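Local coordinates for cobalamin biosynthesis protein CobN (Mycobacterium tuberculosis, PDB 7C6O) that is the large, catalytic subunit of cobaltochelatase, which inserts cobalt into the corrin ring during cobalamin biosynthesis, at residues Lys1059-Arg1064 against Ala1095-Asn1100; His1066-Ser1071 against Glu1113-Val1118. One frame throughout, in Å; residues are numbered along the deposited sequence. Where two conformers were deposited one is given.

Interaction 1 of 2, residues Lys1059-Arg1064 against Ala1095-Asn1100; sequences KNTDTR and AYIGDN
G1098 is gripped through both of its peptide polar groups by the neighbouring strand: its N donates to K1059 O (2.9 Å), and its O receives T1061 N (2.8 Å) almost head-on, with a C=O...N angle of 162°. K1059 N to Y1096 O (3.2 Å) extends the same parallel pattern, and N1100 N to T1061 O (3.1 Å) carries it past the strand ends, approaching from above the carbonyl plane. Glycine suits its place because the amide oxygen of N1060 comes down over it, OD1 3.2 Å from G1098 CA, where a side chain of G1098 would have to lie. That amide is held by its other end, since N1060 ND2 donates to D897 and E900.

On the other face, T1061 and I1097 meet as branched side chains at about a right angle, methyl CG2 against methyl CG2 (3.7 Å). Beta-branched residues suit extended strands, and the methyl of the threonine gives the isoleucine an apolar surface.

Just past the strands, N1100 (CG between its backbone N and carbonyl carbon, chi1 58°) sets its amide beside D1062 CB. In the modelled conformer of D1062 a water accepts from N1100 ND2 and donates to D1062 OD2; D896 is the other partner of ND2.

Farther along, R1064 reaches back from the loop through a bend at chi2, and its NH2 forms a salt bridge with D1099 OD2 (3.0 Å). This oxygen lies at the guanidinium edge, close to its plane, while the carboxylate is turned 73° from that plane. R1107 and R1109 bind the same oxygen and T1101 holds OD1, a setting that would probably favour the charged aspartate.

The paired strands 1056-1061 and 1094-1099, joined through helix 1072-1089, form a classic beta-alpha-beta unit with adjacent parallel strands in a mixed sheet.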
loop_
_atom_site.group_PDB
_atom_site.type_symbol
_atom_site.label_atom_id
_atom_site.label_comp_id
_atom_site.label_asym_id
_atom_site.label_seq_id
_atom_site.Cartn_x
_atom_site.Cartn_y
_atom_site.Cartn_z
ATOM N N LYS A 1059 -12.492 -12.445 -8.195
ATOM C CA LYS A 1059 -11.341 -11.957 -7.451
ATOM C C LYS A 1059 -10.097 -12.537 -8.100
ATOM O O LYS A 1059 -10.093 -13.700 -8.508
ATOM C CB LYS A 1059 -11.395 -12.356 -5.969
ATOM C CG LYS A 1059 -10.207 -11.852 -5.153
ATOM C CD LYS A 1059 -10.203 -10.333 -5.090
ATOM C CE LYS A 1059 -8.973 -9.791 -4.370
ATOM N NZ LYS A 1059 -7.736 -9.798 -5.209
ATOM N N ASN A 1060 -9.050 -11.732 -8.208
ATOM C CA ASN A 1060 -7.827 -12.176 -8.856
ATOM C C ASN A 1060 -6.765 -12.514 -7.819
ATOM O O ASN A 1060 -6.629 -11.824 -6.805
ATOM C CB ASN A 1060 -7.318 -11.113 -9.828
ATOM C CG ASN A 1060 -8.274 -10.889 -10.987
ATOM O OD1 ASN A 1060 -8.933 -11.824 -11.447
ATOM N ND2 ASN A 1060 -8.362 -9.652 -11.456
ATOM N N THR A 1061 -6.038 -13.603 -8.068
ATOM C CA THR A 1061 -4.914 -14.033 -7.241
ATOM C C THR A 1061 -3.648 -13.732 -8.027
ATOM O O THR A 1061 -3.362 -14.394 -9.030
ATOM C CB THR A 1061 -5.011 -15.518 -6.898
ATOM O OG1 THR A 1061 -5.033 -16.288 -8.107
ATOM C CG2 THR A 1061 -6.274 -15.797 -6.109
ATOM N N ASP A 1062 -2.887 -12.739 -7.573
ATOM C CA ASP A 1062 -1.751 -12.221 -8.317
ATOM C C ASP A 1062 -0.403 -12.551 -7.695
ATOM O O ASP A 1062 0.630 -12.233 -8.295
ATOM C CB ASP A 1062 -1.883 -10.699 -8.462
ATOM C CG ASP A 1062 -2.384 -10.036 -7.189
ATOM O OD1 ASP A 1062 -2.184 -10.597 -6.091
ATOM O OD2 ASP A 1062 -2.994 -8.954 -7.290
ATOM N N THR A 1063 -0.376 -13.156 -6.510
ATOM C CA THR A 1063 0.885 -13.474 -5.855
ATOM C C THR A 1063 0.835 -14.907 -5.343
ATOM O O THR A 1063 -0.222 -15.398 -4.935
ATOM C CB THR A 1063 1.193 -12.467 -4.719
ATOM O OG1 THR A 1063 2.587 -12.125 -4.739
ATOM C CG2 THR A 1063 0.834 -13.027 -3.353
ATOM N N ARG A 1064 1.979 -15.590 -5.406
ATOM C CA ARG A 1064 2.060 -17.002 -5.054
ATOM C C ARG A 1064 2.492 -17.242 -3.616
ATOM O O ARG A 1064 2.361 -18.371 -3.130
ATOM C CB ARG A 1064 3.029 -17.727 -5.998
ATOM C CG ARG A 1064 2.375 -18.277 -7.247
ATOM C CD ARG A 1064 1.564 -19.529 -6.941
ATOM N NE ARG A 1064 0.649 -19.859 -8.032
ATOM C CZ ARG A 1064 -0.676 -19.804 -7.940
ATOM N NH1 ARG A 1064 -1.249 -19.448 -6.798
ATOM N NH2 ARG A 1064 -1.428 -20.117 -8.987
ATOM N N ALA A 1095 -18.861 -17.691 -9.114
ATOM C CA ALA A 1095 -17.724 -17.160 -8.366
ATOM C C ALA A 1095 -16.452 -17.661 -9.031
ATOM O O ALA A 1095 -16.163 -18.862 -8.996
ATOM C CB ALA A 1095 -17.784 -17.575 -6.896
ATOM N N TYR A 1096 -15.705 -16.752 -9.650
ATOM C CA TYR A 1096 -14.499 -17.096 -10.388
ATOM C C TYR A 1096 -13.268 -16.514 -9.710
ATOM O O TYR A 1096 -13.327 -15.457 -9.075
ATOM C CB TYR A 1096 -14.545 -16.574 -11.828
ATOM C CG TYR A 1096 -15.525 -17.264 -12.749
ATOM C CD1 TYR A 1096 -16.294 -18.337 -12.317
ATOM C CD2 TYR A 1096 -15.671 -16.841 -14.066
ATOM C CE1 TYR A 1096 -17.188 -18.964 -13.170
ATOM C CE2 TYR A 1096 -16.563 -17.458 -14.924
ATOM C CZ TYR A 1096 -17.316 -18.518 -14.472
ATOM O OH TYR A 1096 -18.202 -19.130 -15.330
ATOM N N ILE A 1097 -12.147 -17.210 -9.877
ATOM C CA ILE A 1097 -10.828 -16.728 -9.484
ATOM C C ILE A 1097 -10.033 -16.485 -10.760
ATOM O O ILE A 1097 -9.850 -17.404 -11.567
ATOM C CB ILE A 1097 -10.102 -17.727 -8.572
ATOM C CG1 ILE A 1097 -10.764 -17.790 -7.193
ATOM C CG2 ILE A 1097 -8.624 -17.374 -8.455
ATOM C CD1 ILE A 1097 -10.619 -16.520 -6.389
ATOM N N GLY A 1098 -9.568 -15.254 -10.949
ATOM C CA GLY A 1098 -8.656 -14.975 -12.040
ATOM C C GLY A 1098 -7.220 -15.150 -11.591
ATOM O O GLY A 1098 -6.773 -14.472 -10.663
ATOM N N ASP A 1099 -6.485 -16.059 -12.224
ATOM C CA ASP A 1099 -5.114 -16.369 -11.826
ATOM C C ASP A 1099 -4.168 -15.537 -12.685
ATOM O O ASP A 1099 -3.891 -15.883 -13.836
ATOM C CB ASP A 1099 -4.834 -17.864 -11.962
ATOM C CG ASP A 1099 -3.476 -18.267 -11.399
ATOM O OD1 ASP A 1099 -2.670 -17.377 -11.052
ATOM O OD2 ASP A 1099 -3.215 -19.487 -11.301
ATOM N N ASN A 1100 -3.661 -14.441 -12.120
ATOM C CA ASN A 1100 -2.633 -13.638 -12.771
ATOM C C ASN A 1100 -1.314 -13.699 -12.001
ATOM O O ASN A 1100 -0.568 -12.721 -11.935
ATOM C CB ASN A 1100 -3.094 -12.191 -12.970
ATOM C CG ASN A 1100 -3.487 -11.494 -11.672
ATOM O OD1 ASN A 1100 -3.964 -12.120 -10.727
ATOM N ND2 ASN A 1100 -3.313 -10.173 -11.640
HETATM O O HOH W 1 -4.388 -8.219 -9.632
#

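Interaction 2 of 2, residues His1066-Ser1071 against Glu1113-Val1118; sequences HDIADS and EETTRV
V1118 sets a methyl over the face of the D1067 carboxylate. Its CG1 stands 3.4 Å from D1067 OD1 and nearly as close to CG and OD2, while CG2 leans on D1067 CB; the two side chains meet at a slant. Placing CG1 anti to the backbone N (chi1 168°) lets it also touch A1069 CB (4.0 Å). A small alanine and a compact valine suit so close an approach of loop and helix.

A methyl over the face costs the carboxylate little, probably because its oxygens are bonded to other groups: D1067 OD1 takes A1069 N (3.0 Å) on its anti lone pair and also pairs with R1122.

I1068 points its CD1 at the aliphatic part of E1114, one helical turn before V1118, meeting CG at 3.6 Å, and lies roughly perpendicular to T1115, whose OG1 is occupied by L1111 O. E1114 bends at chi2 (72°), which separates its two roles: the methylene packs on isoleucine, while the carboxylate turns aside to a salt bridge with R1109 and to a water that accepts from I1068 N. Y1153 of helix 1136-1157 also packs on I1068.

Within the loop, D1070 N bonds D1067 O (2.9 Å), and D1070 OD2 in turn accepts D1067 N (3.2 Å). D1067 thus starts an Asx turn coinciding with a type I beta turn, which leads the chain to S1071, the N-cap of helix 1072-1089, while D1067, I1068 and A1069 pack on helix 1111-1123.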
loop_
_atom_site.group_PDB
_atom_site.type_symbol
_atom_site.label_atom_id
_atom_site.label_comp_id
_atom_site.label_asym_id
_atom_site.label_seq_id
_atom_site.Cartn_x
_atom_site.Cartn_y
_atom_site.Cartn_z
ATOM N N HIS A 1066 1.122 -16.461 -0.889
ATOM C CA HIS A 1066 -0.009 -16.878 -0.074
ATOM C C HIS A 1066 -1.156 -17.248 -1.003
ATOM O O HIS A 1066 -1.121 -16.967 -2.204
ATOM C CB HIS A 1066 -0.437 -15.779 0.907
ATOM C CG HIS A 1066 -1.028 -14.576 0.242
ATOM N ND1 HIS A 1066 -0.309 -13.424 0.007
ATOM C CD2 HIS A 1066 -2.273 -14.347 -0.244
ATOM C CE1 HIS A 1066 -1.085 -12.537 -0.590
ATOM N NE2 HIS A 1066 -2.280 -13.074 -0.758
ATOM N N ASP A 1067 -2.187 -17.879 -0.443
ATOM C CA ASP A 1067 -3.334 -18.309 -1.235
ATOM C C ASP A 1067 -4.624 -17.835 -0.570
ATOM O O ASP A 1067 -4.608 -17.162 0.465
ATOM C CB ASP A 1067 -3.331 -19.833 -1.449
ATOM C CG ASP A 1067 -3.264 -20.619 -0.151
ATOM O OD1 ASP A 1067 -4.117 -20.405 0.737
ATOM O OD2 ASP A 1067 -2.363 -21.482 -0.030
ATOM N N ILE A 1068 -5.758 -18.195 -1.179
ATOM C CA ILE A 1068 -7.042 -17.657 -0.739
ATOM C C ILE A 1068 -7.491 -18.211 0.602
ATOM O O ILE A 1068 -8.431 -17.672 1.199
ATOM C CB ILE A 1068 -8.143 -17.904 -1.791
ATOM C CG1 ILE A 1068 -8.370 -19.402 -2.002
ATOM C CG2 ILE A 1068 -7.781 -17.224 -3.100
ATOM C CD1 ILE A 1068 -9.646 -19.721 -2.770
ATOM N N ALA A 1069 -6.850 -19.272 1.091
ATOM C CA ALA A 1069 -7.087 -19.784 2.432
ATOM C C ALA A 1069 -6.013 -19.337 3.415
ATOM O O ALA A 1069 -6.002 -19.803 4.560
ATOM C CB ALA A 1069 -7.180 -21.313 2.406
ATOM N N ASP A 1070 -5.114 -18.443 2.988
ATOM C CA ASP A 1070 -4.036 -17.913 3.814
ATOM C C ASP A 1070 -4.317 -16.526 4.364
ATOM O O ASP A 1070 -3.622 -16.094 5.291
ATOM C CB ASP A 1070 -2.728 -17.841 3.014
ATOM C CG ASP A 1070 -1.923 -19.105 3.107
ATOM O OD1 ASP A 1070 -2.083 -19.831 4.110
ATOM O OD2 ASP A 1070 -1.126 -19.370 2.182
ATOM N N SER A 1071 -5.290 -15.812 3.806
ATOM C CA SER A 1071 -5.599 -14.457 4.232
ATOM C C SER A 1071 -7.105 -14.290 4.340
ATOM O O SER A 1071 -7.856 -14.779 3.492
ATOM C CB SER A 1071 -5.038 -13.409 3.264
ATOM O OG SER A 1071 -5.466 -12.107 3.631
ATOM N N GLU A 1113 -13.107 -24.766 -7.696
ATOM C CA GLU A 1113 -11.884 -25.359 -8.230
ATOM C C GLU A 1113 -10.651 -24.831 -7.508
ATOM O O GLU A 1113 -9.745 -25.600 -7.168
ATOM C CB GLU A 1113 -11.779 -25.086 -9.734
ATOM C CG GLU A 1113 -12.731 -25.915 -10.587
ATOM C CD GLU A 1113 -12.773 -25.466 -12.039
ATOM O OE1 GLU A 1113 -12.310 -24.345 -12.343
ATOM O OE2 GLU A 1113 -13.276 -26.237 -12.883
ATOM N N GLU A 1114 -10.592 -23.519 -7.274
ATOM C CA GLU A 1114 -9.431 -22.950 -6.597
ATOM C C GLU A 1114 -9.350 -23.420 -5.150
ATOM O O GLU A 1114 -8.252 -23.646 -4.627
ATOM C CB GLU A 1114 -9.476 -21.422 -6.674
ATOM C CG GLU A 1114 -8.343 -20.713 -5.928
ATOM C CD GLU A 1114 -6.989 -20.846 -6.605
ATOM O OE1 GLU A 1114 -6.901 -21.474 -7.680
ATOM O OE2 GLU A 1114 -6.000 -20.311 -6.059
ATOM N N THR A 1115 -10.499 -23.585 -4.488
ATOM C CA THR A 1115 -10.494 -24.037 -3.100
ATOM C C THR A 1115 -9.940 -25.454 -2.989
ATOM O O THR A 1115 -9.072 -25.728 -2.150
ATOM C CB THR A 1115 -11.903 -23.961 -2.509
ATOM O OG1 THR A 1115 -12.378 -22.608 -2.569
ATOM C CG2 THR A 1115 -11.892 -24.424 -1.053
ATOM N N THR A 1116 -10.420 -26.368 -3.837
ATOM C CA THR A 1116 -9.909 -27.736 -3.795
ATOM C C THR A 1116 -8.449 -27.801 -4.224
ATOM O O THR A 1116 -7.696 -28.631 -3.707
ATOM C CB THR A 1116 -10.760 -28.662 -4.667
ATOM O OG1 THR A 1116 -10.736 -28.212 -6.028
ATOM C CG2 THR A 1116 -12.194 -28.688 -4.168
ATOM N N ARG A 1117 -8.034 -26.949 -5.168
ATOM C CA ARG A 1117 -6.623 -26.888 -5.540
ATOM C C ARG A 1117 -5.764 -26.473 -4.353
ATOM O O ARG A 1117 -4.747 -27.108 -4.056
ATOM C CB ARG A 1117 -6.427 -25.917 -6.705
ATOM C CG ARG A 1117 -6.719 -26.502 -8.074
ATOM C CD ARG A 1117 -6.802 -25.401 -9.114
ATOM N NE ARG A 1117 -6.929 -25.926 -10.469
ATOM C CZ ARG A 1117 -5.940 -25.945 -11.358
ATOM N NH1 ARG A 1117 -4.748 -25.461 -11.037
ATOM N NH2 ARG A 1117 -6.143 -26.441 -12.569
ATOM N N VAL A 1118 -6.161 -25.401 -3.665
ATOM C CA VAL A 1118 -5.428 -24.955 -2.482
ATOM C C VAL A 1118 -5.482 -26.020 -1.395
ATOM O O VAL A 1118 -4.492 -26.265 -0.692
ATOM C CB VAL A 1118 -5.988 -23.605 -1.992
ATOM C CG1 VAL A 1118 -5.463 -23.267 -0.609
ATOM C CG2 VAL A 1118 -5.635 -22.502 -2.981
HETATM O O HOH W 2 -5.138 -19.074 -4.060
#

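Overall arrangement
Interactions 1 and 2 lie about 10 Å apart, centre to centre, and interleave along the chain: 1059-1064 runs on almost at once into 1066-1071, and 1095-1100 is followed by 1113-1118. They touch directly, T1061 CG2 packing on I1068 CG2 (3.7 Å) and I1097 CG1 on E1114 CB (3.9 Å), so the T1061 and I1097 side of the strand pair is packed against by the loop and by helix 1111-1123. R1109 adds a charged tie, pairing with both D1099 and E1114, and Y1074 of helix 1072-1089 meets both K1059 and H1066. The bound sodium, at D125 and S127 in the N-terminal part of the chain, involves neither contact.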